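Local coordinates for protein 3,4-dihydroxy-2-butanone 4-phosphate synthase (Acinetobacter baumannii, PDB 6MNZ) that probably converts D-ribulose 5-phosphate into formate and 3,4-dihydroxy-2-butanone 4-phosphate, a step of riboflavin biosynthesis, using magnesium or manganese, at residues G54-K66 / G125-V137. Residues are numbered along the deposited sequence; the frame is centred on the assembly and turned at random.
Sequences GLVCLTLSRERCK and GHIFPLMAQPGGV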
# COMPACT_ATOMS: atom_id res chain seq x y z
N GLY A 54 -27.38 17.25 -0.68
CA GLY A 54 -26.44 16.18 -0.92
C GLY A 54 -26.94 14.84 -0.42
O GLY A 54 -28.10 14.65 -0.06
N LEU A 55 -26.01 13.89 -0.37
CA LEU A 55 -26.28 12.58 0.21
C LEU A 55 -26.26 12.68 1.73
O LEU A 55 -25.23 13.01 2.32
CB LEU A 55 -25.25 11.56 -0.27
CG LEU A 55 -25.62 10.71 -1.48
CD1 LEU A 55 -24.41 9.89 -1.93
CD2 LEU A 55 -26.79 9.80 -1.16
N VAL A 56 -27.37 12.29 2.36
CA VAL A 56 -27.39 12.10 3.81
C VAL A 56 -26.64 10.83 4.15
O VAL A 56 -27.01 9.73 3.71
CB VAL A 56 -28.83 12.06 4.33
CG1 VAL A 56 -28.85 11.63 5.79
CG2 VAL A 56 -29.49 13.42 4.15
N CYS A 57 -25.61 10.96 4.99
CA CYS A 57 -24.76 9.84 5.37
C CYS A 57 -24.61 9.82 6.89
O CYS A 57 -25.05 10.75 7.58
CB CYS A 57 -23.39 9.94 4.69
SG CYS A 57 -23.46 9.75 2.89
N LEU A 58 -24.20 8.66 7.40
CA LEU A 58 -24.16 8.40 8.84
C LEU A 58 -22.75 7.90 9.18
O LEU A 58 -22.40 6.76 8.86
CB LEU A 58 -25.22 7.39 9.26
CG LEU A 58 -25.02 6.83 10.67
CD1 LEU A 58 -24.98 7.96 11.69
CD2 LEU A 58 -26.08 5.80 11.03
N THR A 59 -21.92 8.78 9.71
CA THR A 59 -20.55 8.41 10.04
C THR A 59 -20.54 7.50 11.27
O THR A 59 -21.27 7.74 12.23
CB THR A 59 -19.71 9.66 10.29
OG1 THR A 59 -20.20 10.34 11.45
CG2 THR A 59 -19.80 10.59 9.08
N LEU A 60 -19.86 6.36 11.14
CA LEU A 60 -19.72 5.39 12.23
C LEU A 60 -18.24 5.14 12.49
O LEU A 60 -17.44 5.04 11.55
CB LEU A 60 -20.40 4.05 11.92
CG LEU A 60 -21.92 3.94 12.08
CD1 LEU A 60 -22.56 4.87 11.12
CD2 LEU A 60 -22.44 2.52 11.84
N SER A 61 -17.97 4.70 13.71
CA SER A 61 -16.68 4.13 14.05
C SER A 61 -16.58 2.69 13.56
O SER A 61 -17.58 1.99 13.37
CB SER A 61 -16.45 4.19 15.56
OG SER A 61 -17.30 3.28 16.23
N ARG A 62 -15.33 2.22 13.44
CA ARG A 62 -15.09 0.83 13.08
C ARG A 62 -15.60 -0.12 14.15
O ARG A 62 -16.22 -1.15 13.84
CB ARG A 62 -13.60 0.61 12.84
CG ARG A 62 -13.07 1.29 11.59
CD ARG A 62 -11.59 1.01 11.37
NE ARG A 62 -11.31 -0.42 11.29
CZ ARG A 62 -10.19 -0.93 10.78
NH1 ARG A 62 -9.30 -0.14 10.20
NH2 ARG A 62 -10.02 -2.25 10.77
N GLU A 63 -15.42 0.24 15.42
CA GLU A 63 -16.05 -0.52 16.50
C GLU A 63 -17.55 -0.63 16.28
O GLU A 63 -18.11 -1.73 16.28
CB GLU A 63 -15.76 0.15 17.85
CG GLU A 63 -14.28 0.25 18.19
CD GLU A 63 -13.64 1.50 17.62
OE1 GLU A 63 -13.20 1.45 16.45
OE2 GLU A 63 -13.82 2.58 18.23
N ARG A 64 -18.20 0.50 16.00
CA ARG A 64 -19.64 0.48 15.79
C ARG A 64 -20.02 -0.33 14.56
O ARG A 64 -21.12 -0.90 14.51
CB ARG A 64 -20.16 1.92 15.66
CG ARG A 64 -21.60 2.04 15.21
CD ARG A 64 -22.57 1.50 16.24
NE ARG A 64 -22.58 2.28 17.47
CZ ARG A 64 -23.37 2.03 18.50
NH1 ARG A 64 -24.31 1.09 18.41
NH2 ARG A 64 -23.16 2.63 19.67
N CYS A 65 -19.17 -0.32 13.53
CA CYS A 65 -19.44 -1.12 12.34
C CYS A 65 -19.31 -2.61 12.63
O CYS A 65 -20.19 -3.41 12.26
CB CYS A 65 -18.50 -0.71 11.20
SG CYS A 65 -18.97 0.83 10.37
N LYS A 66 -18.26 -3.00 13.36
CA LYS A 66 -18.09 -4.40 13.73
C LYS A 66 -19.22 -4.87 14.63
O LYS A 66 -19.82 -5.93 14.39
CB LYS A 66 -16.74 -4.59 14.43
CG LYS A 66 -16.09 -5.95 14.18
CD LYS A 66 -15.51 -6.05 12.77
CE LYS A 66 -15.09 -7.48 12.44
NZ LYS A 66 -14.70 -7.65 11.02
N GLY A 125 -30.51 -0.32 1.92
CA GLY A 125 -31.48 0.60 2.49
C GLY A 125 -31.49 1.95 1.81
O GLY A 125 -31.20 2.06 0.62
N HIS A 126 -31.62 3.01 2.62
CA HIS A 126 -31.55 4.37 2.11
C HIS A 126 -30.77 5.30 3.03
O HIS A 126 -30.77 6.51 2.81
CB HIS A 126 -32.97 4.93 1.90
CG HIS A 126 -33.80 4.13 0.95
ND1 HIS A 126 -34.28 2.87 1.25
CD2 HIS A 126 -34.24 4.40 -0.30
CE1 HIS A 126 -34.87 2.36 0.19
NE2 HIS A 126 -34.89 3.28 -0.75
N ILE A 127 -30.11 4.77 4.06
CA ILE A 127 -29.09 5.49 4.81
C ILE A 127 -27.74 4.89 4.47
O ILE A 127 -27.62 3.68 4.25
CB ILE A 127 -29.36 5.43 6.33
CG1 ILE A 127 -30.53 6.33 6.71
CG2 ILE A 127 -28.11 5.79 7.12
CD1 ILE A 127 -30.31 7.80 6.41
N PHE A 128 -26.72 5.75 4.37
CA PHE A 128 -25.44 5.40 3.76
C PHE A 128 -24.34 5.60 4.79
O PHE A 128 -23.75 6.69 4.88
CB PHE A 128 -25.18 6.25 2.52
CG PHE A 128 -26.20 6.05 1.43
CD1 PHE A 128 -26.09 4.97 0.58
CD2 PHE A 128 -27.37 6.77 1.44
CE1 PHE A 128 -27.09 4.69 -0.33
CE2 PHE A 128 -28.37 6.51 0.53
CZ PHE A 128 -28.21 5.48 -0.38
N PRO A 129 -24.08 4.60 5.63
CA PRO A 129 -23.08 4.79 6.69
C PRO A 129 -21.68 4.86 6.11
O PRO A 129 -21.39 4.33 5.03
CB PRO A 129 -23.25 3.55 7.58
CG PRO A 129 -24.59 2.97 7.21
CD PRO A 129 -24.78 3.31 5.76
N LEU A 130 -20.81 5.57 6.82
CA LEU A 130 -19.42 5.75 6.42
C LEU A 130 -18.51 5.37 7.59
O LEU A 130 -18.78 5.76 8.73
CB LEU A 130 -19.15 7.19 5.98
CG LEU A 130 -20.14 7.75 4.97
CD1 LEU A 130 -19.87 9.22 4.70
CD2 LEU A 130 -20.08 6.96 3.68
N MET A 131 -17.51 4.55 7.31
CA MET A 131 -16.61 4.03 8.33
C MET A 131 -15.39 4.94 8.41
O MET A 131 -14.57 4.97 7.49
CB MET A 131 -16.21 2.59 8.00
CG MET A 131 -15.60 1.82 9.16
SD MET A 131 -15.07 0.16 8.67
CE MET A 131 -13.45 0.51 8.00
N ALA A 132 -15.27 5.67 9.51
CA ALA A 132 -14.08 6.46 9.77
C ALA A 132 -12.89 5.55 10.07
O ALA A 132 -13.04 4.38 10.44
CB ALA A 132 -14.31 7.43 10.93
N GLN A 133 -11.69 6.07 9.83
CA GLN A 133 -10.47 5.38 10.18
C GLN A 133 -10.19 5.50 11.68
O GLN A 133 -10.81 6.32 12.36
CB GLN A 133 -9.30 5.93 9.39
CG GLN A 133 -9.38 5.67 7.89
CD GLN A 133 -9.42 4.20 7.56
OE1 GLN A 133 -8.41 3.50 7.68
NE2 GLN A 133 -10.55 3.74 7.04
N PRO A 134 -9.43 4.56 12.24
CA PRO A 134 -9.39 4.45 13.71
C PRO A 134 -9.05 5.75 14.41
O PRO A 134 -9.78 6.18 15.32
CB PRO A 134 -8.30 3.38 13.94
CG PRO A 134 -8.33 2.54 12.71
CD PRO A 134 -8.69 3.47 11.57
N GLY A 135 -7.95 6.39 14.03
CA GLY A 135 -7.52 7.60 14.70
C GLY A 135 -8.33 8.83 14.38
O GLY A 135 -7.98 9.93 14.84
N GLY A 136 -9.36 8.70 13.55
CA GLY A 136 -10.20 9.84 13.24
C GLY A 136 -9.46 10.86 12.39
O GLY A 136 -8.62 10.51 11.56
N VAL A 137 -9.69 12.13 12.70
CA VAL A 137 -9.22 13.24 11.88
C VAL A 137 -7.71 13.39 12.05
O VAL A 137 -7.08 14.23 11.39
CB VAL A 137 -9.97 14.53 12.25
CG1 VAL A 137 -9.40 15.72 11.53
CG2 VAL A 137 -11.44 14.40 11.93
O HOH W 1 -29.77 9.18 2.86
O HOH W 2 -13.48 4.59 12.89
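I127 CD1 meets V56 CG1 (4.1 Å) and I127 lays CG2 against CB of L58, on the side where helix 101-112 covers the sheet. F128 turns its ring so that V56 O and a water lie at the ring edge, in plane; the water donates to V56 O and H126 O, linking the two backbones ahead of the paired residues. The L55 side chain crosses that of F128 at about a right angle, L55 CD2 lying 4.0 Å from F128 CE2. From here strand 127-131 runs parallel to strand 57-60: L58 N donates to F128 O, and L130 N returns to L58 O at 2.8 Å. P129, with no N-H to give, sets CB beside L60 CD1 (3.8 Å). L130 presses CD1 on C57 CB at 3.6 Å, and its O takes L60 N in an almost straight bond (178°). M131, with CG anti to its backbone N (chi1 -163°), puts CG 3.5 Å from R62 CG and 3.7 Å from C65 SG; a bend at chi3 (84°) brings CE against R62 CG. A132 N closes the pairing on L60 O, and P134 packs on the R62 chain near NH1. Main-chain bonds thus zip the strands together, with mainly apolar side chains on both faces; L130 lies near T144, predicted to bind D-ribulose 5-phosphate, and L55 near E164, predicted essential for activity.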